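Long-range contact in glycoprotein E (PDB 2GIY), which is required, paired with its partner glycoprotein gI, for cell-to-cell spread of the virus in epithelial cells and binds host IgG Fc, here represented by its Fc-binding C-terminal ectodomain part: residues A[39-53]-A[91-105]. Residues are numbered along the deposited sequence; the frame is centred on the assembly and turned at random.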
# COMPACT_ATOMS: atom_id res chain seq x y z
N ALA A 39 12.10 -9.61 2.46
CA ALA A 39 12.33 -10.34 3.71
C ALA A 39 13.42 -9.59 4.47
O ALA A 39 14.52 -9.42 3.96
CB ALA A 39 12.77 -11.77 3.41
N HIS A 40 13.10 -9.15 5.68
CA HIS A 40 14.05 -8.38 6.49
C HIS A 40 15.00 -9.22 7.34
O HIS A 40 15.95 -8.70 7.92
CB HIS A 40 13.28 -7.40 7.38
CG HIS A 40 12.37 -6.49 6.61
ND1 HIS A 40 12.83 -5.63 5.64
CD2 HIS A 40 11.03 -6.34 6.64
CE1 HIS A 40 11.81 -4.98 5.10
NE2 HIS A 40 10.71 -5.40 5.69
N ASP A 41 14.73 -10.52 7.43
CA ASP A 41 15.59 -11.43 8.19
C ASP A 41 15.76 -12.72 7.39
O ASP A 41 15.37 -12.79 6.22
CB ASP A 41 14.97 -11.73 9.56
CG ASP A 41 13.55 -12.25 9.46
OD1 ASP A 41 13.28 -13.12 8.61
OD2 ASP A 41 12.69 -11.78 10.25
N ASP A 42 16.35 -13.73 8.01
CA ASP A 42 16.57 -15.00 7.32
C ASP A 42 15.60 -16.10 7.74
O ASP A 42 15.87 -17.28 7.53
CB ASP A 42 18.01 -15.46 7.52
CG ASP A 42 19.00 -14.58 6.80
OD1 ASP A 42 18.89 -14.43 5.57
OD2 ASP A 42 19.90 -14.03 7.47
N GLN A 43 14.48 -15.71 8.32
CA GLN A 43 13.48 -16.68 8.74
C GLN A 43 12.75 -17.23 7.52
O GLN A 43 12.57 -16.52 6.52
CB GLN A 43 12.47 -16.03 9.69
CG GLN A 43 13.08 -15.57 11.01
CD GLN A 43 13.66 -16.72 11.81
OE1 GLN A 43 12.92 -17.56 12.33
NE2 GLN A 43 14.98 -16.77 11.90
N THR A 44 12.35 -18.49 7.59
CA THR A 44 11.64 -19.13 6.49
C THR A 44 10.16 -18.79 6.60
O THR A 44 9.61 -18.73 7.70
CB THR A 44 11.79 -20.67 6.55
OG1 THR A 44 13.18 -21.00 6.55
CG2 THR A 44 11.12 -21.32 5.35
N TYR A 45 9.51 -18.55 5.46
CA TYR A 45 8.09 -18.22 5.48
C TYR A 45 7.35 -18.85 4.32
O TYR A 45 7.95 -19.32 3.35
CB TYR A 45 7.88 -16.70 5.45
CG TYR A 45 8.33 -16.00 4.18
CD1 TYR A 45 9.66 -15.62 3.99
CD2 TYR A 45 7.41 -15.69 3.17
CE1 TYR A 45 10.07 -14.95 2.83
CE2 TYR A 45 7.80 -15.03 2.01
CZ TYR A 45 9.13 -14.66 1.84
OH TYR A 45 9.52 -14.01 0.69
N SER A 46 6.02 -18.88 4.44
CA SER A 46 5.17 -19.40 3.38
C SER A 46 4.43 -18.19 2.84
O SER A 46 4.31 -17.17 3.52
CB SER A 46 4.18 -20.42 3.93
OG SER A 46 3.24 -19.80 4.78
N MET A 47 3.94 -18.28 1.61
CA MET A 47 3.20 -17.16 1.03
C MET A 47 2.09 -17.69 0.15
O MET A 47 2.22 -18.74 -0.48
CB MET A 47 4.13 -16.27 0.19
CG MET A 47 3.44 -15.04 -0.39
SD MET A 47 4.57 -13.88 -1.20
CE MET A 47 4.65 -14.60 -2.85
N ASP A 48 0.97 -16.97 0.14
CA ASP A 48 -0.17 -17.35 -0.68
C ASP A 48 -0.73 -16.10 -1.36
O ASP A 48 -1.03 -15.11 -0.69
CB ASP A 48 -1.27 -17.99 0.17
CG ASP A 48 -0.81 -19.25 0.87
OD1 ASP A 48 -0.62 -20.27 0.18
OD2 ASP A 48 -0.65 -19.21 2.11
N VAL A 49 -0.84 -16.13 -2.68
CA VAL A 49 -1.42 -15.01 -3.41
C VAL A 49 -2.81 -15.52 -3.77
O VAL A 49 -2.96 -16.44 -4.57
CB VAL A 49 -0.61 -14.68 -4.68
CG1 VAL A 49 -1.33 -13.59 -5.48
CG2 VAL A 49 0.79 -14.21 -4.28
N VAL A 50 -3.82 -14.91 -3.16
CA VAL A 50 -5.19 -15.35 -3.35
C VAL A 50 -6.07 -14.37 -4.09
O VAL A 50 -6.07 -13.18 -3.80
CB VAL A 50 -5.86 -15.62 -1.97
CG1 VAL A 50 -7.31 -16.03 -2.16
CG2 VAL A 50 -5.09 -16.70 -1.21
N TRP A 51 -6.83 -14.89 -5.06
CA TRP A 51 -7.77 -14.07 -5.82
C TRP A 51 -9.17 -14.43 -5.35
O TRP A 51 -9.53 -15.60 -5.27
CB TRP A 51 -7.67 -14.34 -7.33
CG TRP A 51 -6.57 -13.59 -8.00
CD1 TRP A 51 -5.33 -14.07 -8.34
CD2 TRP A 51 -6.59 -12.21 -8.40
NE1 TRP A 51 -4.59 -13.08 -8.93
CE2 TRP A 51 -5.33 -11.93 -8.98
CE3 TRP A 51 -7.55 -11.19 -8.33
CZ2 TRP A 51 -5.00 -10.66 -9.48
CZ3 TRP A 51 -7.22 -9.92 -8.83
CH2 TRP A 51 -5.95 -9.67 -9.39
N LEU A 52 -9.94 -13.40 -5.02
CA LEU A 52 -11.32 -13.58 -4.57
C LEU A 52 -12.20 -12.85 -5.57
O LEU A 52 -11.82 -11.80 -6.08
CB LEU A 52 -11.51 -12.98 -3.17
CG LEU A 52 -10.58 -13.53 -2.08
CD1 LEU A 52 -10.83 -12.78 -0.78
CD2 LEU A 52 -10.81 -15.03 -1.91
N ARG A 53 -13.37 -13.42 -5.86
CA ARG A 53 -14.31 -12.84 -6.82
C ARG A 53 -15.65 -12.61 -6.11
O ARG A 53 -16.17 -13.49 -5.43
CB ARG A 53 -14.50 -13.80 -8.00
CG ARG A 53 -15.42 -13.31 -9.11
CD ARG A 53 -15.62 -14.40 -10.18
NE ARG A 53 -16.15 -15.63 -9.59
CZ ARG A 53 -16.47 -16.72 -10.27
NH1 ARG A 53 -16.32 -16.77 -11.59
NH2 ARG A 53 -16.94 -17.79 -9.62
N TRP A 91 -15.77 -14.92 2.49
CA TRP A 91 -15.79 -15.76 1.31
C TRP A 91 -15.72 -17.23 1.67
O TRP A 91 -15.41 -17.60 2.80
CB TRP A 91 -14.62 -15.38 0.38
CG TRP A 91 -13.28 -15.48 1.04
CD1 TRP A 91 -12.46 -16.57 1.08
CD2 TRP A 91 -12.62 -14.46 1.81
NE1 TRP A 91 -11.33 -16.30 1.82
CE2 TRP A 91 -11.40 -15.01 2.28
CE3 TRP A 91 -12.93 -13.14 2.14
CZ2 TRP A 91 -10.50 -14.28 3.07
CZ3 TRP A 91 -12.04 -12.41 2.93
CH2 TRP A 91 -10.84 -12.99 3.38
N THR A 92 -16.04 -18.07 0.69
CA THR A 92 -15.99 -19.51 0.86
C THR A 92 -15.00 -19.99 -0.19
O THR A 92 -13.84 -20.25 0.11
CB THR A 92 -17.38 -20.15 0.65
OG1 THR A 92 -17.95 -19.69 -0.58
CG2 THR A 92 -18.32 -19.77 1.80
N SER A 93 -15.46 -20.08 -1.44
CA SER A 93 -14.60 -20.51 -2.53
C SER A 93 -13.60 -19.41 -2.87
O SER A 93 -13.92 -18.22 -2.81
CB SER A 93 -15.44 -20.80 -3.79
OG SER A 93 -16.35 -21.86 -3.57
N ARG A 94 -12.38 -19.81 -3.22
CA ARG A 94 -11.34 -18.87 -3.62
C ARG A 94 -11.16 -19.09 -5.12
O ARG A 94 -10.96 -20.22 -5.57
CB ARG A 94 -10.03 -19.15 -2.88
CG ARG A 94 -10.11 -18.85 -1.39
CD ARG A 94 -8.83 -19.23 -0.66
NE ARG A 94 -8.59 -20.67 -0.69
CZ ARG A 94 -7.59 -21.27 -0.05
NH1 ARG A 94 -6.73 -20.55 0.67
NH2 ARG A 94 -7.45 -22.59 -0.13
N LEU A 95 -11.25 -18.01 -5.90
CA LEU A 95 -11.13 -18.09 -7.35
C LEU A 95 -9.81 -18.72 -7.81
O LEU A 95 -9.78 -19.55 -8.71
CB LEU A 95 -11.26 -16.70 -7.97
CG LEU A 95 -11.16 -16.65 -9.51
CD1 LEU A 95 -12.38 -17.32 -10.13
CD2 LEU A 95 -11.06 -15.21 -9.98
N ALA A 96 -8.72 -18.30 -7.18
CA ALA A 96 -7.41 -18.83 -7.53
C ALA A 96 -6.44 -18.60 -6.39
O ALA A 96 -6.60 -17.66 -5.62
CB ALA A 96 -6.90 -18.16 -8.80
N VAL A 97 -5.45 -19.47 -6.29
CA VAL A 97 -4.44 -19.37 -5.25
C VAL A 97 -3.10 -19.88 -5.76
O VAL A 97 -3.02 -20.98 -6.31
CB VAL A 97 -4.80 -20.22 -4.01
CG1 VAL A 97 -3.72 -20.07 -2.95
CG2 VAL A 97 -6.16 -19.81 -3.45
N ARG A 98 -2.06 -19.07 -5.61
CA ARG A 98 -0.73 -19.50 -5.99
C ARG A 98 0.01 -19.55 -4.66
O ARG A 98 0.08 -18.54 -3.94
CB ARG A 98 -0.06 -18.51 -6.97
CG ARG A 98 1.14 -19.11 -7.68
CD ARG A 98 1.71 -18.18 -8.76
NE ARG A 98 1.04 -18.30 -10.06
CZ ARG A 98 1.11 -19.37 -10.86
NH1 ARG A 98 1.82 -20.43 -10.50
NH2 ARG A 98 0.51 -19.36 -12.04
N SER A 99 0.54 -20.72 -4.32
CA SER A 99 1.22 -20.90 -3.05
C SER A 99 2.73 -21.06 -3.18
O SER A 99 3.23 -21.58 -4.18
CB SER A 99 0.64 -22.10 -2.31
OG SER A 99 -0.75 -21.92 -2.10
N TYR A 100 3.43 -20.60 -2.15
CA TYR A 100 4.89 -20.65 -2.10
C TYR A 100 5.27 -21.23 -0.75
O TYR A 100 4.64 -20.94 0.27
CB TYR A 100 5.47 -19.24 -2.24
CG TYR A 100 4.95 -18.45 -3.43
CD1 TYR A 100 3.63 -17.97 -3.46
CD2 TYR A 100 5.77 -18.19 -4.52
CE1 TYR A 100 3.15 -17.25 -4.56
CE2 TYR A 100 5.30 -17.48 -5.63
CZ TYR A 100 3.99 -17.01 -5.64
OH TYR A 100 3.54 -16.32 -6.73
N ALA A 101 6.31 -22.06 -0.72
CA ALA A 101 6.74 -22.67 0.53
C ALA A 101 8.25 -22.70 0.63
O ALA A 101 8.95 -22.81 -0.38
CB ALA A 101 6.17 -24.07 0.65
N GLY A 102 8.75 -22.62 1.86
CA GLY A 102 10.19 -22.63 2.09
C GLY A 102 10.85 -21.36 1.59
O GLY A 102 12.02 -21.37 1.21
N CYS A 103 10.10 -20.27 1.58
CA CYS A 103 10.62 -18.99 1.10
C CYS A 103 11.55 -18.34 2.12
O CYS A 103 11.43 -18.58 3.32
CB CYS A 103 9.47 -18.03 0.80
SG CYS A 103 8.22 -18.67 -0.34
N SER A 104 12.46 -17.51 1.64
CA SER A 104 13.37 -16.79 2.51
C SER A 104 14.08 -15.70 1.72
O SER A 104 13.93 -15.61 0.49
CB SER A 104 14.42 -17.73 3.12
OG SER A 104 15.31 -18.20 2.12
N ARG A 105 14.84 -14.87 2.42
CA ARG A 105 15.58 -13.79 1.79
C ARG A 105 16.45 -14.32 0.67
O ARG A 105 16.57 -13.69 -0.38
CB ARG A 105 16.44 -13.07 2.83
CG ARG A 105 17.47 -12.12 2.25
CD ARG A 105 18.35 -11.51 3.33
NE ARG A 105 17.70 -10.39 4.01
CZ ARG A 105 17.46 -9.21 3.45
NH1 ARG A 105 17.83 -8.99 2.19
NH2 ARG A 105 16.87 -8.25 4.14
O HOH W 1 15.58 -5.26 4.89
O HOH W 2 13.99 -14.76 5.17
O HOH W 3 17.67 -16.52 3.87
O HOH W 4 12.08 -13.37 0.37
O HOH W 5 -13.51 -16.19 -4.85
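Met47 and Tyr100 form a hydrogen-bonded pair between antiparallel strands 45-53 and 96-101, and their side chains run side by side, a worked example of how a sheet builds contacts on top of its backbone bonds. Followed outward, Met47 CB lies 4.1 Å from Tyr100 CB. With CG anti to the backbone N (chi1 -177°) and chi2 trans as well, the chain first runs straight, and SD stands 5.1 Å from the centroid of the Tyr100 ring, above its face, a Met-aromatic contact. A bend at chi3 (86°) then brings CE over the centre of the ring, 3.6 Å from the centroid of Tyr100, as a CH-pi contact. The ring is also met at its edge, in plane, by Met47 O, which accepts the Tyr100 N-H at 2.8 Å.

The pattern recurs on the same face, where Cys103 CB sits 3.6 Å from the centroid of the Tyr45 ring. Between these two pairs the register slips by one residue, a beta bulge, and a classic bulge at the other end sets Leu95 and Ala96 both against Trp51. On the opposite face Ser99 OG donates to Asp48 OD1 at 2.8 Å, nearly along the C-O axis. Farther along, Leu52 CD1 lies over the six-membered ring of Trp91, 3.6 Å from its centroid.

Beyond the strands, Arg105 turns back to the 40-44 loop, where one water accepts from the backbone N of Arg105 and donates to Asp41 O and Gln43 O.

The domain is of the Ig V type, and in its sheet strand 45-54 runs between 96-103 and 144-152, with 113-118 on the far side of 96-103. Helix 109-112 covers Met47 and Tyr100, its Cys112 disulfide-bonded to Cys103, while Ile181 of the second subunit packs on Met47, Val49 and Tyr100.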